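Long-range contacts in periplasmic beta-glucosidase (Pseudomonas aeruginosa, PDB 6R5T), which probably hydrolyses terminal, non-reducing beta-D-glucosyl residues, releasing beta-D-glucose, as a periplasmic member of glycoside hydrolase family 3: residues 83-88 against 399-404; 143-148 against 671-676; 378-383 against 423-428. The protein carries 1 engineered substitution. One frame throughout, in Å; residues are numbered along the deposited sequence.

Two of the three contacts join domains and the third lies inside one. Interaction 1 is the most buried: it joins two loops, one from the barrel domain and one from the C-terminal domain, through a turn, a weak backbone bond, a bridging water and alkyl contacts. Interaction 2, partly buried, sets the start of a barrel-domain helix against an edge strand of the fibronectin type III-like domain, with aromatic and leucine packing and waters but no clear direct hydrogen bond. Interaction 3 lies within the C-terminal domain, farthest from the chain centre, and is a regular parallel strand pair; loop 399-404 of interaction 1 belongs to the chain connecting its two strands. None of the three touches another.

Interaction 1: 83-88 against 399-404; sequences GHRTIF and SAAGVP
Ala-401 is laid over one face of the His-84 imidazole, its CB 4.1 Å from the ring centroid of His-84 and 25° off the ring normal, which makes this a CH-pi contact displaced toward the rim on the CE1 side. The bond from CA to CB of His-84 leads away from residues 399-404, but with CG trans to the backbone N (chi1 180°) the ring folds back to meet the methyl. Beyond the ring, NE2 bonds to Asp-117, whose carboxylate also takes the salt bridge from Arg-85; this second-shell acid fixes the imidazole at its far end. Main-chain atoms of the same two residues meet as well: Ala-401 N donates to His-84 O at 2.9 Å, but the angle at hydrogen is only 125°, and the bond is weak.

The geometry behind this is a type II' beta turn, Ser-399 to Gly-402, closed by Gly-402 N to Ser-399 O at 2.9 Å, with Ala-400 at positive phi. It belongs to the C-terminal domain and abuts the loop that follows strand 75-78 of the TIM-barrel-like domain. Trp-398, just before the turn, lines the sugar pocket, and the side chain of Ala-400 is about 10 Å from the bound galactose.

Ile-87 packs where the turn closes. Its CD1 comes to 3.2 Å from Ser-399 O, and its CG1 lies 3.6 Å from CA of Gly-402, an approach permitted by the bare glycine. A water links the two backbones, donating to Arg-85 O at 2.7 Å and accepting from Val-403 N at 2.9 Å.

Interaction 2: 143-148 against 671-676; sequences GEDTYL and KELRGF
Tyr-147 contributes most of the tight part of this contact, one face of its ring set over the backbone of Arg-674 and Gly-675. CA of Arg-674 is 4.1 Å from the ring centroid of Tyr-147 and 13° off its normal, a CH-pi contact over the face. The ring reaches there because CG stands trans to the backbone N (chi1 -178°), which carries it out from the helix start across the strand. At its edge, near the ring plane, Tyr-147 CE1 meets Phe-676 CE2 at 4.0 Å. Leu-148 adds CD1 at 3.7 Å from the same Phe-676 CE2, the two side chains crossing at about a right angle, and Trp-98 meets the phenylalanine edge-to-face.

The geometry is that of a helix N-terminus docked on a bulged edge strand. Asp-145 is the N-cap of helix 146-161, its OD2 accepting from Leu-148 N at 2.8 Å (162° at hydrogen) while also touching Leu-673 CD2 at 3.3 Å. Arg-674 and Gly-675 form a classic beta bulge opposite Leu-657 in the fibronectin type III-like domain.

The looser, polar side is joined through water. One molecule donates to Asp-145 OD1 at 2.7 Å and to Leu-673 O at 3.1 Å, and lies at the edge of the Arg-674 guanidinium, in its plane. Leu-673 O has a second donor, Arg-674 NH1, at 3.0 Å from above the carbonyl plane, whereas Asp-145 OD1 is also bonded by Tyr-578. A second water bridges Tyr-147 OH and Phe-676 N.

Interaction 3: 378-383 against 423-428; sequences QGRIAV and TLLYAK
Gly-379 O accepts the amide of Thr-423, with Thr-423 N 2.9 Å from Gly-379 O and an almost straight 174° at hydrogen, and so begins a ladder of five backbone bonds. Ile-381 spans Leu-424, donating to Thr-423 O and accepting from Leu-425 N; Val-383 in turn spans Tyr-426. This is the register of a parallel pair, in which one residue bonds to both neighbours of its partner. The shortest rung is Val-383 N to Leu-425 O at 2.6 Å, and the longest Ala-427 N to Val-383 O at 3.2 Å. CA-H...O contacts fill in between, such as Ala-382 CA to Leu-425 O at 3.2 Å. The short strand axes approach to 4.5 Å, with 23° between their directions.

Side chains form the next layer. On one face Leu-424 bends its CD2 to 3.9 Å from Ile-381 CB, while Val-383 meets the same methyl more loosely. The other face carries Arg-380, Ala-382, Thr-423 and Leu-425. There Arg-380 runs beside Thr-423, pointing the same way, until a bend at chi3 (77°) turns the guanidinium across toward strand 423-427; its NH1 comes to 3.9 Å from Thr-423 CG2, and its NH2 to 3.8 Å from Leu-425 CD1. The charge is met farther out, by a salt bridge from NH2 to Asp-469, which probably holds the group beside the leucine.

Strand 423-427 is outermost in its mixed sheet within this chain, and 380-384 is flanked on its other side by the parallel strand 472-478. Helix 410-418 lies in the connection between the paired strands, a beta-alpha-beta crossover, and packs on Val-383 and Leu-424; helix 456-468 covers Ala-382, Leu-425 and Ala-427 on the opposite face.

Interaction 1: 83-88 against 399-404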
loop_
_atom_site.group_PDB
_atom_site.type_symbol
_atom_site.label_atom_id
_atom_site.label_comp_id
_atom_site.label_asym_id
_atom_site.label_seq_id
_atom_site.Cartn_x
_atom_site.Cartn_y
_atom_site.Cartn_z
ATOM N N GLY A 83 -18.183 21.863 11.976
ATOM C CA GLY A 83 -19.315 22.802 12.024
ATOM C C GLY A 83 -20.562 22.090 12.390
ATOM O O GLY A 83 -20.721 20.908 12.054
ATOM N N HIS A 84 -21.479 22.804 13.050
ATOM C CA HIS A 84 -22.815 22.290 13.363
ATOM C C HIS A 84 -23.854 22.806 12.384
ATOM O O HIS A 84 -24.305 22.060 11.558
ATOM C CB HIS A 84 -23.129 22.572 14.842
ATOM C CG HIS A 84 -24.472 22.071 15.191
ATOM N ND1 HIS A 84 -24.800 20.768 15.006
ATOM C CD2 HIS A 84 -25.581 22.699 15.651
ATOM C CE1 HIS A 84 -26.060 20.572 15.366
ATOM N NE2 HIS A 84 -26.574 21.738 15.762
ATOM N N ARG A 85 -24.159 24.098 12.440
ATOM C CA ARG A 85 -25.051 24.761 11.455
ATOM C C ARG A 85 -24.238 25.694 10.567
ATOM O O ARG A 85 -24.482 25.661 9.357
ATOM C CB ARG A 85 -26.186 25.517 12.167
ATOM C CG ARG A 85 -27.295 24.620 12.675
ATOM C CD ARG A 85 -28.402 25.339 13.476
ATOM N NE ARG A 85 -27.954 25.606 14.830
ATOM C CZ ARG A 85 -27.408 26.717 15.280
ATOM N NH1 ARG A 85 -27.276 27.778 14.496
ATOM N NH2 ARG A 85 -26.930 26.780 16.512
ATOM N N THR A 86 -23.301 26.440 11.137
ATOM C CA THR A 86 -22.333 27.211 10.340
ATOM C C THR A 86 -21.194 26.236 10.010
ATOM O O THR A 86 -20.479 25.817 10.921
ATOM C CB THR A 86 -21.794 28.440 11.044
ATOM O OG1 THR A 86 -22.873 29.243 11.511
ATOM C CG2 THR A 86 -20.921 29.225 10.125
ATOM N N ILE A 87 -21.094 25.865 8.746
ATOM C CA ILE A 87 -20.087 24.847 8.349
ATOM C C ILE A 87 -18.790 25.540 7.955
ATOM O O ILE A 87 -18.750 26.400 7.086
ATOM C CB ILE A 87 -20.665 23.944 7.266
ATOM C CG1 ILE A 87 -22.024 23.359 7.683
ATOM C CG2 ILE A 87 -19.648 22.871 6.928
ATOM C CD1 ILE A 87 -22.058 22.768 9.102
ATOM N N PHE A 88 -17.716 25.123 8.598
ATOM C CA PHE A 88 -16.357 25.535 8.300
ATOM C C PHE A 88 -15.829 24.641 7.194
ATOM O O PHE A 88 -16.424 23.654 6.803
ATOM C CB PHE A 88 -15.520 25.466 9.578
ATOM C CG PHE A 88 -15.972 26.453 10.627
ATOM C CD1 PHE A 88 -15.506 27.756 10.634
ATOM C CD2 PHE A 88 -16.899 26.085 11.580
ATOM C CE1 PHE A 88 -15.985 28.683 11.553
ATOM C CE2 PHE A 88 -17.382 27.002 12.506
ATOM C CZ PHE A 88 -16.918 28.303 12.490
ATOM N N SER A 399 -21.315 17.202 7.003
ATOM C CA SER A 399 -21.733 18.619 7.132
ATOM C C SER A 399 -22.787 18.776 8.226
ATOM O O SER A 399 -23.311 19.888 8.359
ATOM C CB SER A 399 -22.215 19.138 5.814
ATOM O OG SER A 399 -23.326 18.415 5.350
ATOM N N ALA A 400 -23.023 17.754 9.053
ATOM C CA ALA A 400 -23.807 17.915 10.299
ATOM C C ALA A 400 -25.168 18.561 9.964
ATOM O O ALA A 400 -25.832 18.072 9.065
ATOM C CB ALA A 400 -22.983 18.709 11.310
ATOM N N ALA A 401 -25.544 19.614 10.675
ATOM C CA ALA A 401 -26.855 20.279 10.489
ATOM C C ALA A 401 -26.751 21.439 9.504
ATOM O O ALA A 401 -27.695 22.253 9.424
ATOM C CB ALA A 401 -27.390 20.728 11.806
ATOM N N GLY A 402 -25.658 21.525 8.747
ATOM C CA GLY A 402 -25.549 22.567 7.714
ATOM C C GLY A 402 -26.668 22.464 6.705
ATOM O O GLY A 402 -27.011 21.353 6.225
ATOM N N VAL A 403 -27.150 23.630 6.305
ATOM C CA VAL A 403 -28.257 23.751 5.341
ATOM C C VAL A 403 -27.658 24.196 4.016
ATOM O O VAL A 403 -27.194 25.347 3.931
ATOM C CB VAL A 403 -29.260 24.791 5.870
ATOM C CG1 VAL A 403 -30.408 24.938 4.912
ATOM C CG2 VAL A 403 -29.758 24.435 7.252
ATOM N N PRO A 404 -27.699 23.371 2.963
ATOM C CA PRO A 404 -27.135 23.809 1.684
ATOM C C PRO A 404 -27.697 25.154 1.213
ATOM O O PRO A 404 -26.960 25.975 0.717
ATOM C CB PRO A 404 -27.486 22.658 0.741
ATOM C CG PRO A 404 -27.488 21.451 1.639
ATOM C CD PRO A 404 -28.113 21.959 2.928
HETATM O O HOH W 1 -26.295 26.156 7.410
#

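Interaction 2: 143-148 against 671-676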
loop_
_atom_site.group_PDB
_atom_site.type_symbol
_atom_site.label_atom_id
_atom_site.label_comp_id
_atom_site.label_asym_id
_atom_site.label_seq_id
_atom_site.Cartn_x
_atom_site.Cartn_y
_atom_site.Cartn_z
ATOM N N GLY A 143 -4.381 15.486 7.595
ATOM C CA GLY A 143 -3.316 15.168 6.633
ATOM C C GLY A 143 -2.371 14.119 7.181
ATOM O O GLY A 143 -2.810 13.231 7.926
ATOM N N GLU A 144 -1.136 14.158 6.703
ATOM C CA GLU A 144 -0.240 13.006 6.832
ATOM C C GLU A 144 0.733 13.163 7.998
ATOM O O GLU A 144 1.467 12.212 8.229
ATOM C CB GLU A 144 0.546 12.793 5.538
ATOM C CG GLU A 144 1.660 13.790 5.223
ATOM C CD GLU A 144 2.120 13.755 3.758
ATOM O OE1 GLU A 144 1.316 13.377 2.844
ATOM O OE2 GLU A 144 3.270 14.194 3.475
ATOM N N ASP A 145 0.780 14.313 8.644
ATOM C CA ASP A 145 1.869 14.515 9.627
ATOM C C ASP A 145 1.460 14.257 11.074
ATOM O O ASP A 145 0.474 14.821 11.558
ATOM C CB ASP A 145 2.436 15.921 9.541
ATOM C CG ASP A 145 3.631 16.049 10.472
ATOM O OD1 ASP A 145 4.646 15.315 10.279
ATOM O OD2 ASP A 145 3.522 16.903 11.367
ATOM N N THR A 146 2.301 13.508 11.753
ATOM C CA THR A 146 2.002 13.106 13.158
ATOM C C THR A 146 2.082 14.331 14.072
ATOM O O THR A 146 1.237 14.490 14.946
ATOM C CB THR A 146 2.964 12.015 13.581
ATOM O OG1 THR A 146 2.853 10.923 12.674
ATOM C CG2 THR A 146 2.696 11.595 14.993
ATOM N N TYR A 147 3.120 15.156 13.938
ATOM C CA TYR A 147 3.294 16.362 14.768
ATOM C C TYR A 147 2.087 17.285 14.648
ATOM O O TYR A 147 1.467 17.723 15.675
ATOM C CB TYR A 147 4.641 17.018 14.496
ATOM C CG TYR A 147 4.928 18.231 15.316
ATOM C CD1 TYR A 147 4.523 19.473 14.905
ATOM C CD2 TYR A 147 5.633 18.113 16.491
ATOM C CE1 TYR A 147 4.724 20.605 15.697
ATOM C CE2 TYR A 147 5.895 19.235 17.260
ATOM C CZ TYR A 147 5.440 20.465 16.879
ATOM O OH TYR A 147 5.851 21.474 17.725
ATOM N N LEU A 148 1.752 17.668 13.430
ATOM C CA LEU A 148 0.702 18.645 13.202
ATOM C C LEU A 148 -0.637 18.019 13.659
ATOM O O LEU A 148 -1.408 18.730 14.329
ATOM C CB LEU A 148 0.674 19.024 11.729
ATOM C CG LEU A 148 -0.412 20.015 11.371
ATOM C CD1 LEU A 148 -0.262 21.314 12.177
ATOM C CD2 LEU A 148 -0.341 20.315 9.893
ATOM N N LYS A 671 13.076 13.565 6.992
ATOM C CA LYS A 671 12.671 14.783 7.714
ATOM C C LYS A 671 11.461 14.451 8.560
ATOM O O LYS A 671 10.614 13.640 8.105
ATOM C CB LYS A 671 12.095 15.847 6.752
ATOM C CG LYS A 671 13.145 16.504 5.928
ATOM C CD LYS A 671 12.648 17.707 5.247
ATOM C CE LYS A 671 13.794 18.442 4.612
ATOM N NZ LYS A 671 14.542 17.592 3.664
ATOM N N GLU A 672 11.306 15.132 9.690
ATOM C CA GLU A 672 10.103 14.996 10.512
ATOM C C GLU A 672 9.734 16.402 11.015
ATOM O O GLU A 672 10.617 17.068 11.566
ATOM C CB GLU A 672 10.318 14.077 11.707
ATOM C CG GLU A 672 10.546 12.621 11.336
ATOM C CD GLU A 672 10.503 11.663 12.524
ATOM O OE1 GLU A 672 11.484 11.712 13.299
ATOM O OE2 GLU A 672 9.515 10.862 12.682
ATOM N N LEU A 673 8.519 16.872 10.792
ATOM C CA LEU A 673 8.122 18.207 11.300
ATOM C C LEU A 673 8.273 18.245 12.830
ATOM O O LEU A 673 7.741 17.339 13.508
ATOM C CB LEU A 673 6.696 18.504 10.911
ATOM C CG LEU A 673 6.211 19.911 11.219
ATOM C CD1 LEU A 673 6.851 20.928 10.299
ATOM C CD2 LEU A 673 4.713 19.954 11.046
ATOM N N ARG A 674 8.898 19.301 13.329
ATOM C CA ARG A 674 9.057 19.477 14.785
ATOM C C ARG A 674 8.749 20.914 15.192
ATOM O O ARG A 674 8.852 21.203 16.368
ATOM C CB ARG A 674 10.435 19.049 15.290
ATOM C CG ARG A 674 10.647 17.552 15.321
ATOM C CD ARG A 674 9.729 16.923 16.316
ATOM N NE ARG A 674 9.962 15.504 16.458
ATOM C CZ ARG A 674 9.276 14.560 15.884
ATOM N NH1 ARG A 674 8.323 14.857 15.014
ATOM N NH2 ARG A 674 9.534 13.298 16.222
ATOM N N GLY A 675 8.298 21.780 14.302
ATOM C CA GLY A 675 7.804 23.082 14.723
ATOM C C GLY A 675 7.346 23.874 13.534
ATOM O O GLY A 675 7.695 23.511 12.388
ATOM N N PHE A 676 6.560 24.893 13.786
ATOM C CA PHE A 676 6.167 25.795 12.702
ATOM C C PHE A 676 5.697 27.116 13.291
ATOM O O PHE A 676 5.376 27.178 14.497
ATOM C CB PHE A 676 5.081 25.185 11.821
ATOM C CG PHE A 676 3.804 24.828 12.517
ATOM C CD1 PHE A 676 2.798 25.765 12.652
ATOM C CD2 PHE A 676 3.647 23.555 13.050
ATOM C CE1 PHE A 676 1.605 25.395 13.258
ATOM C CE2 PHE A 676 2.474 23.207 13.709
ATOM C CZ PHE A 676 1.468 24.147 13.804
HETATM O O HOH W 2 6.108 14.870 12.461
HETATM O O HOH W 3 5.598 24.567 16.808
#

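Interaction 3: 378-383 against 423-428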
loop_
_atom_site.group_PDB
_atom_site.type_symbol
_atom_site.label_atom_id
_atom_site.label_comp_id
_atom_site.label_asym_id
_atom_site.label_seq_id
_atom_site.Cartn_x
_atom_site.Cartn_y
_atom_site.Cartn_z
ATOM N N GLN A 378 -13.588 43.831 -12.542
ATOM C CA GLN A 378 -13.978 44.547 -13.774
ATOM C C GLN A 378 -14.023 43.555 -14.931
ATOM O O GLN A 378 -13.570 42.414 -14.761
ATOM C CB GLN A 378 -12.995 45.683 -14.061
ATOM C CG GLN A 378 -11.664 45.163 -14.576
ATOM C CD GLN A 378 -10.624 46.238 -14.745
ATOM O OE1 GLN A 378 -10.646 47.257 -14.063
ATOM N NE2 GLN A 378 -9.693 45.986 -15.640
ATOM N N GLY A 379 -14.600 43.974 -16.053
ATOM C CA GLY A 379 -14.627 43.203 -17.299
ATOM C C GLY A 379 -15.678 42.097 -17.264
ATOM O O GLY A 379 -16.656 42.197 -16.524
ATOM N N ARG A 380 -15.452 41.066 -18.058
ATOM C CA ARG A 380 -16.383 39.938 -18.271
ATOM C C ARG A 380 -15.677 38.665 -17.813
ATOM O O ARG A 380 -14.638 38.310 -18.403
ATOM C CB ARG A 380 -16.760 39.856 -19.751
ATOM C CG ARG A 380 -17.596 41.048 -20.196
ATOM C CD ARG A 380 -17.800 41.056 -21.694
ATOM N NE ARG A 380 -18.798 40.096 -22.139
ATOM C CZ ARG A 380 -20.120 40.232 -21.968
ATOM N NH1 ARG A 380 -20.608 41.287 -21.337
ATOM N NH2 ARG A 380 -20.967 39.316 -22.410
ATOM N N ILE A 381 -16.260 38.001 -16.821
ATOM C CA ILE A 381 -15.634 36.793 -16.220
ATOM C C ILE A 381 -16.577 35.622 -16.506
ATOM O O ILE A 381 -17.710 35.672 -16.030
ATOM C CB ILE A 381 -15.385 37.004 -14.712
ATOM C CG1 ILE A 381 -14.442 38.182 -14.432
ATOM C CG2 ILE A 381 -14.876 35.706 -14.059
ATOM C CD1 ILE A 381 -14.420 38.656 -13.007
ATOM N N ALA A 382 -16.115 34.614 -17.227
ATOM C CA ALA A 382 -16.903 33.368 -17.415
ATOM C C ALA A 382 -16.675 32.471 -16.186
ATOM O O ALA A 382 -15.519 32.246 -15.811
ATOM C CB ALA A 382 -16.539 32.660 -18.677
ATOM N N VAL A 383 -17.757 32.042 -15.544
ATOM C CA VAL A 383 -17.697 31.157 -14.350
ATOM C C VAL A 383 -18.273 29.824 -14.814
ATOM O O VAL A 383 -19.472 29.734 -15.161
ATOM C CB VAL A 383 -18.444 31.754 -13.159
ATOM C CG1 VAL A 383 -18.355 30.817 -11.969
ATOM C CG2 VAL A 383 -17.948 33.141 -12.843
ATOM N N THR A 423 -19.195 41.844 -15.157
ATOM C CA THR A 423 -20.238 40.945 -15.691
ATOM C C THR A 423 -19.798 39.490 -15.514
ATOM O O THR A 423 -18.835 39.084 -16.168
ATOM C CB THR A 423 -20.533 41.242 -17.163
ATOM O OG1 THR A 423 -20.894 42.627 -17.253
ATOM C CG2 THR A 423 -21.651 40.390 -17.717
ATOM N N LEU A 424 -20.607 38.695 -14.840
ATOM C CA LEU A 424 -20.336 37.243 -14.768
ATOM C C LEU A 424 -21.163 36.503 -15.798
ATOM O O LEU A 424 -22.370 36.821 -15.992
ATOM C CB LEU A 424 -20.700 36.743 -13.370
ATOM C CG LEU A 424 -19.999 37.410 -12.203
ATOM C CD1 LEU A 424 -20.436 36.732 -10.919
ATOM C CD2 LEU A 424 -18.483 37.344 -12.386
ATOM N N LEU A 425 -20.564 35.524 -16.448
ATOM C CA LEU A 425 -21.276 34.668 -17.415
ATOM C C LEU A 425 -21.123 33.242 -16.913
ATOM O O LEU A 425 -19.999 32.840 -16.679
ATOM C CB LEU A 425 -20.639 34.802 -18.789
ATOM C CG LEU A 425 -20.459 36.214 -19.335
ATOM C CD1 LEU A 425 -19.741 36.122 -20.661
ATOM C CD2 LEU A 425 -21.803 36.909 -19.507
ATOM N N TYR A 426 -22.195 32.499 -16.871
ATOM C CA TYR A 426 -22.208 31.151 -16.276
ATOM C C TYR A 426 -22.459 30.093 -17.331
ATOM O O TYR A 426 -23.334 30.248 -18.178
ATOM C CB TYR A 426 -23.256 31.068 -15.166
ATOM C CG TYR A 426 -23.466 29.658 -14.696
ATOM C CD1 TYR A 426 -22.485 29.034 -13.947
ATOM C CD2 TYR A 426 -24.581 28.917 -15.043
ATOM C CE1 TYR A 426 -22.646 27.741 -13.482
ATOM C CE2 TYR A 426 -24.758 27.622 -14.594
ATOM C CZ TYR A 426 -23.790 27.024 -13.807
ATOM O OH TYR A 426 -23.930 25.726 -13.439
ATOM N N ALA A 427 -21.798 28.951 -17.204
ATOM C CA ALA A 427 -22.130 27.723 -17.917
ATOM C C ALA A 427 -21.695 26.548 -17.070
ATOM O O ALA A 427 -20.556 26.558 -16.570
ATOM C CB ALA A 427 -21.461 27.664 -19.262
ATOM N N LYS A 428 -22.565 25.571 -16.935
ATOM C CA LYS A 428 -22.195 24.386 -16.145
ATOM C C LYS A 428 -21.002 23.675 -16.774
ATOM O O LYS A 428 -20.112 23.179 -15.994
ATOM C CB LYS A 428 -23.371 23.438 -16.023
ATOM C CG LYS A 428 -23.138 22.389 -14.965
ATOM C CD LYS A 428 -24.307 21.561 -14.724
ATOM C CE LYS A 428 -23.974 20.477 -13.733
ATOM N NZ LYS A 428 -25.206 19.956 -13.128
#